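Local coordinates for adhesion and penetration protein autotransporter (Haemophilus influenzae, PDB 3SYJ) that promotes bacterial aggregation and adherence to host cells through its secreted passenger domain, which also carries a probable serine protease, at residues Gly278-Ile282 / Ile292-Ser296; Thr339-Asp344 / Leu363-Phe369. All coordinates share one frame; numbering follows the deposited sequence.

Contact 1 (Gly278-Ile282 / Ile292-Ser296); sequences GVYTI and ITQKS
A beta hairpin at the N-terminal end of the passenger's beta-helix brings Tyr-280 against Gln-294 and Thr-281 against Thr-293. The two antiparallel strands are joined here by three backbone hydrogen bonds. Thr-281 and Thr-293 form the hydrogen-bonded pair: Thr-281 N donates to Thr-293 O at 2.8 Å, and Thr-293 N returns a bond to Thr-281 O at 2.7 Å. Past the end of the strand, Lys-295 N still reaches Val-279 O at 2.9 Å in a nearly straight bond (172° at the hydrogen). A water sits beside the two threonines, giving its protons to Val-279 O and Thr-293 O and lying 2.6 Å from Thr-281 OG1. The torsion of Thr-281 helps here, for OG1 stands opposite the carbonyl carbon (chi1 -48°), which brings it beside the backbone N, while CG2 takes the place opposite that N. Thr-293 O is thus held by both a backbone N-H and a water. On the threonine side, just past the strand end, Lys-295 lays its CB and CD along Val-279, with CB to CB at 3.8 Å, before its chain turns away.

The other face is greasier. Gln-294 runs alongside the Tyr-280 ring, both pointing the same way, and its CG comes within 3.4 Å of Tyr-280 CE1, with amide and ring planes 39° apart. The ends of these two side chains meet a common partner, since Tyr-280 OH and Gln-294 NE2 both hydrogen-bond to Thr-273 OG1. Farther along, Ile-282 CG1 meets Ile-292 CG1 at 4.1 Å.

The hairpin is flanked by strand 301-308 next to 289-294 and by strand 348-352, which pairs in parallel with 279-285. Beneath the Tyr-280 and isoleucine face lie Leu-271 of strand 269-272 and Leu-340 of strand 340-343.

Contact 2 (Thr339-Asp344 / Leu363-Phe369); sequences TLYFMD and LYFEGNF
Phe-342 and Phe-365 project side by side from neighbouring parallel strands, their rings only 14° from parallel yet slid so far apart, with centroids 5.5 Å from each other, that they barely overlap. Phe-365 CD1 lies 3.9 Å from Phe-342 CB, and its CE1 is equally close to Phe-342 CD2. Phe-369 completes the cluster from beyond the bend at Gly-367. The edge of Phe-342 is turned toward its face in an offset T-shaped pair, planes at 68°, while Phe-369 CZ comes to 3.6 Å from Phe-342 CB. Phe-365 CD1 sits over one face of the Phe-369 ring, toward its rim. Leu-363 CD2 approaches the edge of Phe-342, near the ring plane.

Such stacks of like residues, one strand above the next, are characteristic of the right-handed beta-helix of autotransporter passengers. Four backbone bonds hold the register, alternating in donor from Tyr-364 N to Leu-340 O through to Asp-344 N to Glu-366 O; the straightest runs from Phe-342 N to Tyr-364 O.

Tyr-341, Tyr-364, Met-343 and Glu-366 occupy the other face. The two tyrosines cross at about a right angle, and Tyr-364 CB meets the edge of the Tyr-341 ring at CD1, 3.4 Å away. With CG opposite its backbone N (chi1 180°), Tyr-341 is carried along the strand until its OH lies 3.2 Å from Glu-366 CB. Glu-366 and Met-343 run alongside each other, CG to CG 3.5 Å. Thr-339 CG2 touches the Tyr-364 ring at its edge, and His-385 of the following strand stacks on that ring. At the bend, a water donates to Asp-344 O and accepts from Asn-368 N.

Contact 1 is a local antiparallel hairpin, whereas contact 2 pairs parallel strands from successive turns of the beta-helix. Their centres are about 13 Å apart. Each has one mostly buried, largely apolar face (with Gln-294 at its edge in contact 1) and one partly exposed face: threonines, Val-279, Lys-295 and a water make up the latter in 278-282/292-296, tyrosines, methionine and glutamate in 339-344/363-369. The apolar faces meet inside: Ile-292 CD1 and Ile-282 CD1 pack on Leu-340 CD1, and Ile-292 CD1 also on Phe-342 CZ, so aliphatic chains of contact 1 abut the aromatic cluster of contact 2. A probable hydrogen bond from Gly-278 N to Asp-344 OD1, 2.8 Å, also joins them.

Contact 1 (Gly278-Ile282 / Ile292-Ser296)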
loop_
_atom_site.group_PDB
_atom_site.type_symbol
_atom_site.label_atom_id
_atom_site.label_comp_id
_atom_site.label_asym_id
_atom_site.label_seq_id
_atom_site.Cartn_x
_atom_site.Cartn_y
_atom_site.Cartn_z
ATOM N N GLY A 278 -22.045 -0.023 -65.906
ATOM C CA GLY A 278 -21.555 -0.406 -67.216
ATOM C C GLY A 278 -21.124 -1.860 -67.279
ATOM O O GLY A 278 -20.743 -2.454 -66.275
ATOM N N VAL A 279 -21.184 -2.441 -68.469
ATOM C CA VAL A 279 -20.789 -3.831 -68.650
ATOM C C VAL A 279 -19.930 -3.953 -69.903
ATOM O O VAL A 279 -20.397 -3.718 -71.020
ATOM C CB VAL A 279 -22.015 -4.777 -68.734
ATOM C CG1 VAL A 279 -21.571 -6.207 -69.017
ATOM C CG2 VAL A 279 -22.829 -4.720 -67.444
ATOM N N TYR A 280 -18.664 -4.307 -69.702
ATOM C CA TYR A 280 -17.692 -4.358 -70.785
ATOM C C TYR A 280 -17.204 -5.785 -70.965
ATOM O O TYR A 280 -17.039 -6.516 -69.988
ATOM C CB TYR A 280 -16.528 -3.405 -70.481
ATOM C CG TYR A 280 -17.015 -2.027 -70.112
ATOM C CD1 TYR A 280 -17.250 -1.065 -71.089
ATOM C CD2 TYR A 280 -17.283 -1.697 -68.795
ATOM C CE1 TYR A 280 -17.724 0.192 -70.755
ATOM C CE2 TYR A 280 -17.762 -0.441 -68.455
ATOM C CZ TYR A 280 -17.983 0.494 -69.437
ATOM O OH TYR A 280 -18.456 1.738 -69.083
ATOM N N THR A 281 -17.000 -6.190 -72.213
ATOM C CA THR A 281 -16.481 -7.521 -72.502
ATOM C C THR A 281 -15.229 -7.393 -73.359
ATOM O O THR A 281 -15.233 -6.709 -74.385
ATOM C CB THR A 281 -17.515 -8.410 -73.225
ATOM O OG1 THR A 281 -18.773 -8.343 -72.544
ATOM C CG2 THR A 281 -17.040 -9.854 -73.257
ATOM N N ILE A 282 -14.158 -8.049 -72.930
ATOM C CA ILE A 282 -12.863 -7.887 -73.572
ATOM C C ILE A 282 -12.358 -9.201 -74.142
ATOM O O ILE A 282 -12.507 -10.261 -73.532
ATOM C CB ILE A 282 -11.810 -7.309 -72.586
ATOM C CG1 ILE A 282 -10.506 -6.962 -73.311
ATOM C CG2 ILE A 282 -11.537 -8.279 -71.446
ATOM C CD1 ILE A 282 -9.558 -6.101 -72.486
ATOM N N ILE A 292 -13.138 -4.437 -77.132
ATOM C CA ILE A 292 -13.944 -4.253 -75.938
ATOM C C ILE A 292 -15.379 -3.980 -76.362
ATOM O O ILE A 292 -15.659 -2.997 -77.040
ATOM C CB ILE A 292 -13.454 -3.065 -75.085
ATOM C CG1 ILE A 292 -12.117 -3.385 -74.414
ATOM C CG2 ILE A 292 -14.484 -2.703 -74.030
ATOM C CD1 ILE A 292 -11.530 -2.210 -73.642
ATOM N N THR A 293 -16.288 -4.852 -75.957
ATOM C CA THR A 293 -17.699 -4.661 -76.256
ATOM C C THR A 293 -18.423 -4.008 -75.082
ATOM O O THR A 293 -18.378 -4.498 -73.957
ATOM C CB THR A 293 -18.380 -5.989 -76.626
ATOM O OG1 THR A 293 -18.117 -6.289 -78.005
ATOM C CG2 THR A 293 -19.875 -5.895 -76.407
ATOM N N GLN A 294 -19.067 -2.886 -75.306
ATOM C CA GLN A 294 -19.876 -2.187 -74.321
ATOM C C GLN A 294 -21.345 -2.504 -74.484
ATOM O O GLN A 294 -21.923 -2.248 -75.500
ATOM C CB GLN A 294 -19.679 -0.695 -74.502
ATOM C CG GLN A 294 -20.000 0.188 -73.337
ATOM C CD GLN A 294 -19.737 1.629 -73.654
ATOM O OE1 GLN A 294 -18.965 1.915 -74.534
ATOM N NE2 GLN A 294 -20.375 2.538 -72.948
ATOM N N LYS A 295 -21.886 -3.115 -73.452
ATOM C CA LYS A 295 -23.264 -3.509 -73.379
ATOM C C LYS A 295 -24.153 -2.543 -74.052
ATOM O O LYS A 295 -24.793 -2.842 -75.035
ATOM C CB LYS A 295 -23.746 -3.612 -71.966
ATOM C CG LYS A 295 -25.094 -4.248 -71.868
ATOM C CD LYS A 295 -24.983 -5.530 -71.106
ATOM C CE LYS A 295 -26.177 -6.351 -71.260
ATOM N NZ LYS A 295 -27.294 -5.675 -70.656
ATOM N N SER A 296 -24.244 -1.360 -73.524
ATOM C CA SER A 296 -24.935 -0.456 -74.358
ATOM C C SER A 296 -24.445 0.963 -74.246
ATOM O O SER A 296 -24.457 1.589 -73.186
ATOM C CB SER A 296 -26.451 -0.633 -74.284
ATOM O OG SER A 296 -26.955 -0.961 -75.558
HETATM O O HOH W 1 -20.205 -6.149 -72.805
HETATM O O HOH W 2 -22.379 -0.526 -70.740
#

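Contact 2 (Thr339-Asp344 / Leu363-Phe369)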
loop_
_atom_site.group_PDB
_atom_site.type_symbol
_atom_site.label_atom_id
_atom_site.label_comp_id
_atom_site.label_asym_id
_atom_site.label_seq_id
_atom_site.Cartn_x
_atom_site.Cartn_y
_atom_site.Cartn_z
ATOM N N THR A 339 -2.733 1.176 -72.637
ATOM C CA THR A 339 -3.287 1.182 -71.291
ATOM C C THR A 339 -4.769 1.557 -71.351
ATOM O O THR A 339 -5.174 2.384 -72.162
ATOM C CB THR A 339 -2.490 2.139 -70.388
ATOM O OG1 THR A 339 -1.205 1.562 -70.133
ATOM C CG2 THR A 339 -3.207 2.385 -69.064
ATOM N N LEU A 340 -5.584 0.927 -70.512
ATOM C CA LEU A 340 -7.024 1.150 -70.564
ATOM C C LEU A 340 -7.499 1.818 -69.293
ATOM O O LEU A 340 -6.955 1.572 -68.219
ATOM C CB LEU A 340 -7.768 -0.167 -70.750
ATOM C CG LEU A 340 -7.421 -0.976 -71.995
ATOM C CD1 LEU A 340 -7.992 -2.377 -71.845
ATOM C CD2 LEU A 340 -7.931 -0.303 -73.266
ATOM N N TYR A 341 -8.515 2.661 -69.421
ATOM C CA TYR A 341 -9.055 3.388 -68.278
ATOM C C TYR A 341 -10.553 3.141 -68.171
ATOM O O TYR A 341 -11.312 3.475 -69.080
ATOM C CB TYR A 341 -8.763 4.892 -68.391
ATOM C CG TYR A 341 -9.304 5.721 -67.240
ATOM C CD1 TYR A 341 -8.641 5.769 -66.018
ATOM C CD2 TYR A 341 -10.475 6.460 -67.378
ATOM C CE1 TYR A 341 -9.138 6.525 -64.960
ATOM C CE2 TYR A 341 -10.975 7.221 -66.330
ATOM C CZ TYR A 341 -10.306 7.248 -65.124
ATOM O OH TYR A 341 -10.805 8.006 -64.081
ATOM N N PHE A 342 -10.965 2.541 -67.058
ATOM C CA PHE A 342 -12.358 2.205 -66.823
ATOM C C PHE A 342 -12.882 3.035 -65.669
ATOM O O PHE A 342 -12.318 3.020 -64.571
ATOM C CB PHE A 342 -12.504 0.736 -66.435
ATOM C CG PHE A 342 -12.213 -0.240 -67.544
ATOM C CD1 PHE A 342 -13.229 -0.698 -68.367
ATOM C CD2 PHE A 342 -10.934 -0.746 -67.725
ATOM C CE1 PHE A 342 -12.970 -1.622 -69.373
ATOM C CE2 PHE A 342 -10.663 -1.667 -68.733
ATOM C CZ PHE A 342 -11.684 -2.106 -69.556
ATOM N N MET A 343 -13.975 3.743 -65.913
ATOM C CA MET A 343 -14.641 4.501 -64.870
ATOM C C MET A 343 -16.113 4.092 -64.759
ATOM O O MET A 343 -16.760 3.823 -65.766
ATOM C CB MET A 343 -14.534 5.993 -65.168
ATOM C CG MET A 343 -15.060 6.885 -64.057
ATOM S SD MET A 343 -15.391 8.556 -64.648
ATOM C CE MET A 343 -14.198 8.691 -65.986
ATOM N N ASP A 344 -16.630 4.002 -63.551
ATOM C CA ASP A 344 -18.034 3.777 -63.266
ATOM C C ASP A 344 -18.420 4.359 -61.919
ATOM O O ASP A 344 -17.709 4.223 -60.968
ATOM C CB ASP A 344 -18.380 2.300 -63.336
ATOM C CG ASP A 344 -19.865 2.031 -63.498
ATOM O OD1 ASP A 344 -20.287 1.709 -64.553
ATOM O OD2 ASP A 344 -20.593 2.045 -62.561
ATOM N N LEU A 363 -3.905 -1.267 -66.450
ATOM C CA LEU A 363 -5.314 -1.003 -66.153
ATOM C C LEU A 363 -5.512 0.032 -65.043
ATOM O O LEU A 363 -4.951 -0.086 -63.956
ATOM C CB LEU A 363 -6.017 -2.296 -65.741
ATOM C CG LEU A 363 -6.092 -3.473 -66.710
ATOM C CD1 LEU A 363 -6.432 -4.725 -65.928
ATOM C CD2 LEU A 363 -7.133 -3.200 -67.785
ATOM N N TYR A 364 -6.325 1.041 -65.326
ATOM C CA TYR A 364 -6.749 2.003 -64.313
ATOM C C TYR A 364 -8.226 1.810 -64.023
ATOM O O TYR A 364 -9.037 1.714 -64.946
ATOM C CB TYR A 364 -6.503 3.439 -64.786
ATOM C CG TYR A 364 -5.049 3.859 -64.753
ATOM C CD1 TYR A 364 -4.140 3.357 -65.672
ATOM C CD2 TYR A 364 -4.589 4.757 -63.804
ATOM C CE1 TYR A 364 -2.805 3.737 -65.645
ATOM C CE2 TYR A 364 -3.260 5.143 -63.770
ATOM C CZ TYR A 364 -2.374 4.627 -64.692
ATOM O OH TYR A 364 -1.053 5.013 -64.659
ATOM N N PHE A 365 -8.579 1.741 -62.744
ATOM C CA PHE A 365 -9.984 1.644 -62.363
ATOM C C PHE A 365 -10.390 2.826 -61.491
ATOM O O PHE A 365 -9.768 3.095 -60.462
ATOM C CB PHE A 365 -10.281 0.315 -61.659
ATOM C CG PHE A 365 -10.175 -0.894 -62.560
ATOM C CD1 PHE A 365 -11.244 -1.278 -63.360
ATOM C CD2 PHE A 365 -9.008 -1.646 -62.606
ATOM C CE1 PHE A 365 -11.152 -2.394 -64.191
ATOM C CE2 PHE A 365 -8.909 -2.762 -63.436
ATOM C CZ PHE A 365 -9.989 -3.137 -64.228
ATOM N N GLU A 366 -11.420 3.545 -61.926
ATOM C CA GLU A 366 -12.008 4.616 -61.125
ATOM C C GLU A 366 -13.458 4.248 -60.792
ATOM O O GLU A 366 -14.317 4.260 -61.663
ATOM C CB GLU A 366 -11.936 5.943 -61.879
ATOM C CG GLU A 366 -12.836 7.029 -61.338
ATOM C CD GLU A 366 -12.144 7.931 -60.339
ATOM O OE1 GLU A 366 -11.279 8.730 -60.766
ATOM O OE2 GLU A 366 -12.479 7.856 -59.132
ATOM N N GLY A 367 -13.722 3.905 -59.535
ATOM C CA GLY A 367 -15.027 3.397 -59.152
ATOM C C GLY A 367 -14.978 1.888 -58.975
ATOM O O GLY A 367 -13.979 1.247 -59.305
ATOM N N ASN A 368 -16.053 1.314 -58.445
ATOM C CA ASN A 368 -16.073 -0.114 -58.154
ATOM C C ASN A 368 -16.287 -0.948 -59.406
ATOM O O ASN A 368 -17.080 -0.583 -60.267
ATOM C CB ASN A 368 -17.154 -0.434 -57.129
ATOM C CG ASN A 368 -17.006 0.380 -55.871
ATOM O OD1 ASN A 368 -15.895 0.564 -55.375
ATOM N ND2 ASN A 368 -18.123 0.884 -55.350
ATOM N N PHE A 369 -15.567 -2.060 -59.503
ATOM C CA PHE A 369 -15.694 -2.972 -60.632
ATOM C C PHE A 369 -15.689 -4.429 -60.196
ATOM O O PHE A 369 -15.045 -4.795 -59.211
ATOM C CB PHE A 369 -14.578 -2.740 -61.656
ATOM C CG PHE A 369 -14.869 -1.632 -62.622
ATOM C CD1 PHE A 369 -14.685 -0.310 -62.255
ATOM C CD2 PHE A 369 -15.342 -1.911 -63.892
ATOM C CE1 PHE A 369 -14.963 0.715 -63.147
ATOM C CE2 PHE A 369 -15.630 -0.891 -64.787
ATOM C CZ PHE A 369 -15.439 0.425 -64.417
HETATM O O HOH W 3 -18.250 3.271 -58.425
#